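PDB 6P8P: uncharacterized protein from Pseudomonas aeruginosa, which is a HORMA-domain protein (Cap8) of a type III CBASS system and probably helps regulate a cGAS-like nucleotidyltransferase in defence against bacteriophage. Local coordinates for residues A[7-10]-A[14-17]; A[41-46]-A[119-124]; A[48-53]-A[112-117]. The protein carries 2 engineered substitutions. All blocks are in the same frame, centred on the assembly; numbering follows the deposited sequence.

Interaction 1 of 3, residues A[7-10]-A[14-17]; sequences RTFR and HRDA
Arg10, the last residue of strand 4-10, meets both His14 and Arg15 of the loop that follows. The stacking contact is with His14: the guanidinium lies nearly flat on one face of the imidazole, centres 3.6 Å apart and planes at 12°, displaced so that CZ sits toward the ring's rim. Arg10 reaches this place by a bend in its chain at chi3. Its NE is hydrogen-bonded to Ala80 O and its NH2 weakly to Ile81 O, both near the end of helix 77-82, which helps fix the rotation of the stacked group.

A hydrogen bond comes back from the loop to the strand end. Arg15 NH1 donates to Arg10 O at 2.9 Å with an N-H...O angle of 158°, in the carbonyl plane and onto a lone pair, and the oxygen lies almost exactly in the guanidinium plane. A salt bridge from the same NH1 to Glu88 OE2, which also accepts from Arg10 N, probably offsets part of its charge and helps to hold the donor in place.

Ring edge and guanidinium also meet: Arg15 NH1 lies at the edge of the Phe9 ring, 4.0 Å from CD2, which stands over a guanidinium face, the planes 52° apart. Phe9 itself packs on Ala23 and Leu27.

Asp16 OD1 caps helix 17-29, accepting from Gln19 N. The arrangement is a short strand-to-helix connection, joining strand 4-10, outermost in the HORMA-domain sheet of this chain, to the helix packed against it.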
loop_
_atom_site.group_PDB
_atom_site.type_symbol
_atom_site.label_atom_id
_atom_site.label_comp_id
_atom_site.label_asym_id
_atom_site.label_seq_id
_atom_site.Cartn_x
_atom_site.Cartn_y
_atom_site.Cartn_z
ATOM N N ARG A 7 7.748 -18.940 10.903
ATOM C CA ARG A 7 6.309 -19.030 11.073
ATOM C C ARG A 7 5.702 -18.944 9.679
ATOM O O ARG A 7 6.341 -18.473 8.735
ATOM C CB ARG A 7 5.803 -17.937 11.997
ATOM C CG ARG A 7 6.231 -18.067 13.473
ATOM C CD ARG A 7 5.574 -19.249 14.143
ATOM N NE ARG A 7 5.804 -19.321 15.587
ATOM C CZ ARG A 7 6.859 -19.895 16.151
ATOM N NH1 ARG A 7 7.818 -20.421 15.405
ATOM N NH2 ARG A 7 6.961 -19.920 17.476
ATOM N N THR A 8 4.487 -19.469 9.550
ATOM C CA THR A 8 3.793 -19.527 8.274
ATOM C C THR A 8 2.334 -19.203 8.540
ATOM O O THR A 8 1.637 -19.956 9.224
ATOM C CB THR A 8 3.945 -20.888 7.594
ATOM O OG1 THR A 8 5.330 -21.126 7.316
ATOM C CG2 THR A 8 3.165 -20.910 6.314
ATOM N N PHE A 9 1.879 -18.088 7.993
ATOM C CA PHE A 9 0.516 -17.626 8.205
ATOM C C PHE A 9 -0.372 -17.912 7.007
ATOM O O PHE A 9 0.038 -17.727 5.859
ATOM C CB PHE A 9 0.503 -16.122 8.480
ATOM C CG PHE A 9 0.771 -15.786 9.895
ATOM C CD1 PHE A 9 2.065 -15.885 10.414
ATOM C CD2 PHE A 9 -0.252 -15.452 10.744
ATOM C CE1 PHE A 9 2.303 -15.598 11.739
ATOM C CE2 PHE A 9 -0.018 -15.175 12.081
ATOM C CZ PHE A 9 1.254 -15.243 12.572
ATOM N N ARG A 10 -1.607 -18.312 7.292
ATOM C CA ARG A 10 -2.631 -18.505 6.263
ATOM C C ARG A 10 -3.146 -17.148 5.778
ATOM O O ARG A 10 -3.736 -16.380 6.548
ATOM C CB ARG A 10 -3.774 -19.347 6.820
ATOM C CG ARG A 10 -3.278 -20.670 7.445
ATOM C CD ARG A 10 -4.368 -21.326 8.298
ATOM N NE ARG A 10 -5.475 -21.804 7.486
ATOM C CZ ARG A 10 -6.595 -22.314 7.986
ATOM N NH1 ARG A 10 -6.754 -22.376 9.293
ATOM N NH2 ARG A 10 -7.559 -22.737 7.180
ATOM N N HIS A 14 -8.094 -17.235 3.026
ATOM C CA HIS A 14 -8.506 -17.480 4.393
ATOM C C HIS A 14 -8.560 -16.196 5.206
ATOM O O HIS A 14 -9.474 -16.023 6.028
ATOM C CB HIS A 14 -7.545 -18.468 5.043
ATOM C CG HIS A 14 -7.901 -18.827 6.447
ATOM N ND1 HIS A 14 -8.978 -19.627 6.760
ATOM C CD2 HIS A 14 -7.290 -18.533 7.619
ATOM C CE1 HIS A 14 -9.018 -19.799 8.072
ATOM N NE2 HIS A 14 -8.001 -19.152 8.613
ATOM N N ARG A 15 -7.570 -15.330 5.012
ATOM C CA ARG A 15 -7.540 -13.968 5.527
ATOM C C ARG A 15 -7.293 -13.042 4.352
ATOM O O ARG A 15 -6.537 -13.402 3.456
ATOM C CB ARG A 15 -6.403 -13.767 6.526
ATOM C CG ARG A 15 -6.539 -14.398 7.849
ATOM C CD ARG A 15 -5.246 -14.130 8.605
ATOM N NE ARG A 15 -5.205 -14.646 9.955
ATOM C CZ ARG A 15 -4.524 -15.734 10.313
ATOM N NH1 ARG A 15 -3.894 -16.469 9.408
ATOM N NH2 ARG A 15 -4.505 -16.110 11.580
ATOM N N ASP A 16 -7.881 -11.846 4.360
ATOM C CA ASP A 16 -7.461 -10.874 3.358
ATOM C C ASP A 16 -6.071 -10.328 3.722
ATOM O O ASP A 16 -5.497 -10.634 4.780
ATOM C CB ASP A 16 -8.521 -9.791 3.165
ATOM C CG ASP A 16 -8.579 -8.750 4.270
ATOM O OD1 ASP A 16 -7.579 -8.364 4.883
ATOM O OD2 ASP A 16 -9.714 -8.251 4.492
ATOM N N ALA A 17 -5.471 -9.607 2.775
ATOM C CA ALA A 17 -4.072 -9.197 2.939
ATOM C C ALA A 17 -3.866 -8.321 4.166
ATOM O O ALA A 17 -2.808 -8.393 4.830
ATOM C CB ALA A 17 -3.586 -8.482 1.676
#

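Interaction 2 of 3, residues A[41-46]-A[119-124]; sequences RAVTGV and KKHSSR
His121 leans against Ala42 and Val43 at the break between helices 35-42 and 44-52, so that in this HORMA domain the connection from helix 111-119 to strand 125-129 rests on a helix-to-helix corner.

The main contact is of a carbonyl with a ring face. Ala42 O stands 3.4 Å above the imidazole plane of His121, over its centre, a poor angle for a bond to NE2 3.5 Å away. Lys120 CB lies over the opposite face, which leaves the ring sandwiched between backbone oxygen and methylene.

Van der Waals contacts of methyl groups flank it. Ala42 CB is 3.8 Å from His121 ND1, and Val43 CG1 is 3.8 Å from His121 CB, the Val43 and His121 side chains sliding past each other in opposite directions. Val43 is buried and also packs on Leu118 and on Trp21 of helix 17-29.

No hydrogen bond crosses between the two segments. Arg41 O takes two donors from the same face of its plane, Thr44 OG1 at 2.7 Å and Thr44 N at 3.2 Å, and this pair secures the corner. Separately, Lys120 NZ reaches Thr44 OG1 of the second subunit through a weak bond. Glu39 OE1 of helix 35-42 is hydrogen-bonded to Ser122 OG, linking loop to helix. Ser122 also forms an ST turn: its OG accepts from Arg124 N at 2.9 Å, the N-H...O angle bent to 134°.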
loop_
_atom_site.group_PDB
_atom_site.type_symbol
_atom_site.label_atom_id
_atom_site.label_comp_id
_atom_site.label_asym_id
_atom_site.label_seq_id
_atom_site.Cartn_x
_atom_site.Cartn_y
_atom_site.Cartn_z
ATOM N N ARG A 41 2.147 -0.824 12.102
ATOM C CA ARG A 41 0.807 -0.470 11.668
ATOM C C ARG A 41 0.846 0.662 10.656
ATOM O O ARG A 41 0.029 0.695 9.732
ATOM C CB ARG A 41 -0.066 -0.108 12.878
ATOM C CG ARG A 41 -0.425 -1.282 13.769
ATOM C CD ARG A 41 -1.298 -0.846 14.953
ATOM N NE ARG A 41 -1.750 -1.985 15.741
ATOM C CZ ARG A 41 -2.294 -1.899 16.960
ATOM N NH1 ARG A 41 -2.447 -0.718 17.543
ATOM N NH2 ARG A 41 -2.675 -2.994 17.604
ATOM N N ALA A 42 1.840 1.540 10.751
ATOM C CA ALA A 42 1.906 2.670 9.816
ATOM C C ALA A 42 2.188 2.228 8.371
ATOM O O ALA A 42 1.811 2.934 7.424
ATOM C CB ALA A 42 2.979 3.656 10.274
ATOM N N VAL A 43 2.864 1.094 8.178
ATOM C CA VAL A 43 3.216 0.608 6.850
ATOM C C VAL A 43 2.192 -0.403 6.333
ATOM O O VAL A 43 2.462 -1.114 5.372
ATOM C CB VAL A 43 4.629 0.013 6.814
ATOM C CG1 VAL A 43 5.668 1.017 7.239
ATOM C CG2 VAL A 43 4.683 -1.258 7.678
ATOM N N THR A 44 1.008 -0.461 6.950
ATOM C CA THR A 44 0.019 -1.475 6.594
ATOM C C THR A 44 -0.332 -1.437 5.118
ATOM O O THR A 44 -0.478 -2.485 4.475
ATOM C CB THR A 44 -1.257 -1.288 7.433
ATOM O OG1 THR A 44 -1.002 -1.616 8.794
ATOM C CG2 THR A 44 -2.420 -2.174 6.932
ATOM N N GLY A 45 -0.484 -0.237 4.549
ATOM C CA GLY A 45 -0.841 -0.174 3.137
ATOM C C GLY A 45 0.191 -0.865 2.258
ATOM O O GLY A 45 -0.143 -1.655 1.362
ATOM N N VAL A 46 1.464 -0.580 2.509
ATOM C CA VAL A 46 2.531 -1.188 1.723
ATOM C C VAL A 46 2.590 -2.687 1.998
ATOM O O VAL A 46 2.676 -3.513 1.079
ATOM C CB VAL A 46 3.879 -0.499 2.026
ATOM C CG1 VAL A 46 5.000 -1.215 1.307
ATOM C CG2 VAL A 46 3.824 0.960 1.648
ATOM N N LYS A 119 9.909 4.423 3.512
ATOM C CA LYS A 119 10.795 5.426 4.086
ATOM C C LYS A 119 10.014 6.559 4.720
ATOM O O LYS A 119 10.532 7.233 5.618
ATOM C CB LYS A 119 11.740 5.938 3.006
ATOM C CG LYS A 119 12.699 7.019 3.450
ATOM C CD LYS A 119 13.599 7.433 2.283
ATOM C CE LYS A 119 14.067 8.879 2.403
ATOM N NZ LYS A 119 14.735 9.333 1.151
ATOM N N LYS A 120 8.763 6.745 4.309
ATOM C CA LYS A 120 7.947 7.781 4.922
ATOM C C LYS A 120 7.658 7.478 6.386
ATOM O O LYS A 120 7.432 8.399 7.175
ATOM C CB LYS A 120 6.605 7.919 4.195
ATOM C CG LYS A 120 6.650 8.219 2.714
ATOM C CD LYS A 120 5.218 8.467 2.169
ATOM C CE LYS A 120 4.302 9.157 3.198
ATOM N NZ LYS A 120 2.897 9.385 2.766
ATOM N N HIS A 121 7.613 6.192 6.757
ATOM C CA HIS A 121 7.128 5.798 8.062
ATOM C C HIS A 121 8.196 5.219 8.972
ATOM O O HIS A 121 7.963 5.135 10.179
ATOM C CB HIS A 121 6.027 4.727 7.941
ATOM C CG HIS A 121 4.876 5.136 7.088
ATOM N ND1 HIS A 121 3.969 6.090 7.486
ATOM C CD2 HIS A 121 4.459 4.697 5.875
ATOM C CE1 HIS A 121 3.065 6.257 6.533
ATOM N NE2 HIS A 121 3.335 5.416 5.549
ATOM N N SER A 122 9.320 4.776 8.422
ATOM C CA SER A 122 10.243 3.967 9.199
ATOM C C SER A 122 11.591 3.944 8.506
ATOM O O SER A 122 11.672 3.939 7.281
ATOM C CB SER A 122 9.683 2.536 9.372
ATOM O OG SER A 122 10.596 1.673 10.031
ATOM N N SER A 123 12.647 3.878 9.307
ATOM C CA SER A 123 13.963 3.504 8.805
ATOM C C SER A 123 14.314 2.060 9.158
ATOM O O SER A 123 15.284 1.517 8.622
ATOM C CB SER A 123 15.021 4.455 9.359
ATOM O OG SER A 123 15.139 4.317 10.758
ATOM N N ARG A 124 13.518 1.419 10.008
ATOM C CA ARG A 124 13.798 0.054 10.433
ATOM C C ARG A 124 13.106 -0.971 9.555
ATOM O O ARG A 124 13.580 -2.125 9.454
ATOM C CB ARG A 124 13.371 -0.157 11.889
ATOM C CG ARG A 124 14.143 0.736 12.880
ATOM C CD ARG A 124 13.664 0.550 14.292
ATOM N NE ARG A 124 14.444 1.361 15.225
ATOM C CZ ARG A 124 15.612 1.000 15.731
ATOM N NH1 ARG A 124 16.137 -0.158 15.391
ATOM N NH2 ARG A 124 16.256 1.806 16.561
#

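Interaction 3 of 3, residues A[48-53]-A[112-117]; sequences ASLIAD and GWVQSA. With CA (calcium ion), chain E.
Within 48-53 and 112-117 the closest CA pair is Leu50 and Val114, 8.9 Å apart, so the backbones of these segments do not touch and the meeting is left to side chains. Helix 44-52 ends here: Asp53 is the first residue to leave helical backbone angles, whereas 112-117 is helical throughout.

Leu50 CD2 and Val114 CG2 reach toward each other tip to tip at 4.2 Å. Val114 CG2 also sits over the Trp113 indole, 3.5 Å above its plane, so this one methyl serves both neighbours. The indole gets there from a chi1 of 87°, with CG between the backbone N and the carbonyl carbon. At the far edge of the indole Ser49 OG lies in the ring plane, 3.7 Å from CZ2; its hydrogen-bonding partner is Ser49 OG of the second subunit.

This helix pair belongs to the HORMA domain and lies against strand 101-106, with Leu50 on Leu104 and Cys106 and Val114 on Cys106, and it also forms part of the interface with the second subunit, where Trp113 packs on Ala52 of that chain.

Beyond the helix end Asp53 holds calcium with both carboxylate oxygens, OD1 and OD2, each 2.4 Å from the ion. Four waters add to the coordination, and Asp53 OD1 of the second subunit also binds the ion, which thus bridges the two chains. One of these waters donates to Ser49 O at 3.1 Å, tying the ion to the last helical turn. Gln110 forms a second shell: its NE2 donates to Asp53 OD2, while its OE1 accepts from Trp113 NE1.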
loop_
_atom_site.group_PDB
_atom_site.type_symbol
_atom_site.label_atom_id
_atom_site.label_comp_id
_atom_site.label_asym_id
_atom_site.label_seq_id
_atom_site.Cartn_x
_atom_site.Cartn_y
_atom_site.Cartn_z
ATOM N N ALA A 48 0.380 -4.846 3.243
ATOM C CA ALA A 48 -0.758 -5.554 2.676
ATOM C C ALA A 48 -0.667 -5.632 1.162
ATOM O O ALA A 48 -1.045 -6.637 0.560
ATOM C CB ALA A 48 -2.057 -4.881 3.128
ATOM N N SER A 49 -0.190 -4.575 0.513
ATOM C CA SER A 49 -0.029 -4.636 -0.935
ATOM C C SER A 49 0.886 -5.777 -1.346
ATOM O O SER A 49 0.591 -6.514 -2.294
ATOM C CB SER A 49 0.535 -3.299 -1.445
ATOM O OG SER A 49 0.789 -3.308 -2.855
ATOM N N LEU A 50 1.994 -5.932 -0.632
ATOM C CA LEU A 50 2.957 -6.979 -0.948
ATOM C C LEU A 50 2.382 -8.362 -0.669
ATOM O O LEU A 50 2.642 -9.310 -1.410
ATOM C CB LEU A 50 4.238 -6.763 -0.132
ATOM C CG LEU A 50 5.024 -5.503 -0.456
ATOM C CD1 LEU A 50 6.096 -5.265 0.613
ATOM C CD2 LEU A 50 5.619 -5.581 -1.839
ATOM N N ILE A 51 1.640 -8.506 0.427
ATOM C CA ILE A 51 0.975 -9.771 0.713
ATOM C C ILE A 51 -0.032 -10.105 -0.375
ATOM O O ILE A 51 -0.128 -11.254 -0.819
ATOM C CB ILE A 51 0.319 -9.717 2.103
ATOM C CG1 ILE A 51 1.404 -9.661 3.164
ATOM C CG2 ILE A 51 -0.612 -10.892 2.300
ATOM C CD1 ILE A 51 0.891 -9.239 4.537
ATOM N N ALA A 52 -0.797 -9.112 -0.824
ATOM C CA ALA A 52 -1.767 -9.361 -1.881
ATOM C C ALA A 52 -1.083 -9.826 -3.161
ATOM O O ALA A 52 -1.690 -10.541 -3.965
ATOM C CB ALA A 52 -2.603 -8.090 -2.139
ATOM N N ASP A 53 0.156 -9.409 -3.387
ATOM C CA ASP A 53 0.951 -9.861 -4.522
ATOM C C ASP A 53 1.699 -11.159 -4.240
ATOM O O ASP A 53 2.478 -11.599 -5.094
ATOM C CB ASP A 53 1.919 -8.750 -4.941
ATOM C CG ASP A 53 1.183 -7.579 -5.665
ATOM O OD1 ASP A 53 0.191 -7.852 -6.372
ATOM O OD2 ASP A 53 1.591 -6.400 -5.524
ATOM N N GLY A 112 11.048 0.377 -6.294
ATOM C CA GLY A 112 11.147 1.825 -6.313
ATOM C C GLY A 112 10.063 2.481 -5.490
ATOM O O GLY A 112 10.343 3.247 -4.560
ATOM N N TRP A 113 8.803 2.170 -5.796
ATOM C CA TRP A 113 7.723 2.811 -5.058
ATOM C C TRP A 113 7.630 2.268 -3.638
ATOM O O TRP A 113 7.383 3.031 -2.698
ATOM C CB TRP A 113 6.396 2.680 -5.819
ATOM C CG TRP A 113 5.540 1.460 -5.617
ATOM C CD1 TRP A 113 5.393 0.399 -6.477
ATOM C CD2 TRP A 113 4.647 1.218 -4.521
ATOM N NE1 TRP A 113 4.485 -0.497 -5.952
ATOM C CE2 TRP A 113 4.021 -0.018 -4.755
ATOM C CE3 TRP A 113 4.341 1.914 -3.348
ATOM C CZ2 TRP A 113 3.081 -0.558 -3.874
ATOM C CZ3 TRP A 113 3.409 1.387 -2.496
ATOM C CH2 TRP A 113 2.809 0.153 -2.748
ATOM N N VAL A 114 7.888 0.976 -3.455
ATOM C CA VAL A 114 7.732 0.393 -2.126
ATOM C C VAL A 114 8.760 0.958 -1.165
ATOM O O VAL A 114 8.430 1.277 -0.024
ATOM C CB VAL A 114 7.798 -1.135 -2.224
ATOM C CG1 VAL A 114 7.953 -1.740 -0.841
ATOM C CG2 VAL A 114 6.552 -1.637 -2.893
ATOM N N GLN A 115 10.029 1.047 -1.578
ATOM C CA GLN A 115 11.047 1.542 -0.657
ATOM C C GLN A 115 10.787 2.994 -0.286
ATOM O O GLN A 115 10.940 3.376 0.880
ATOM C CB GLN A 115 12.447 1.359 -1.257
ATOM C CG GLN A 115 12.805 -0.122 -1.421
ATOM C CD GLN A 115 14.242 -0.372 -1.846
ATOM O OE1 GLN A 115 14.909 -1.310 -1.370
ATOM N NE2 GLN A 115 14.724 0.448 -2.756
ATOM N N SER A 116 10.334 3.808 -1.255
ATOM C CA SER A 116 9.970 5.188 -0.946
ATOM C C SER A 116 8.788 5.264 0.008
ATOM O O SER A 116 8.775 6.094 0.918
ATOM C CB SER A 116 9.656 5.954 -2.236
ATOM O OG SER A 116 10.810 6.103 -3.020
ATOM N N ALA A 117 7.764 4.447 -0.212
ATOM C CA ALA A 117 6.599 4.441 0.659
ATOM C C ALA A 117 6.966 4.035 2.073
ATOM O O ALA A 117 6.425 4.581 3.039
ATOM C CB ALA A 117 5.528 3.512 0.096
HETATM CA CA CA E . -0.249 -5.506 -6.801
HETATM O O HOH W 1 -1.202 -5.521 -4.596
HETATM O O HOH W 2 1.470 -5.981 -8.514
HETATM O O HOH W 3 0.443 -3.232 -6.296
HETATM O O HOH W 4 -1.914 -7.084 -7.822
#

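Interaction 3 is the buried contact of the set, mainly apolar between its helices, with a serine hydroxyl at the indole edge and the calcium site alongside. Interactions 1 and 2 are only partly buried: the first combines a guanidinium-imidazole stack with a hydrogen bond, the second sets a carbonyl oxygen over a ring face with no bond across. Interactions 2 and 3 share helix 44-52, centres about 10 Å apart, touching where Val46 CG2 meets Ala117 CB at 3.4 Å; interaction 3 is nested within the loop that interaction 2 closes. Interaction 1, across the chain's centre from interaction 2, reaches interaction 3 through Ala17, whose CB is 3.3 Å from Ala48 O. All three border the second subunit, but interaction 3 supplies the metal bridge.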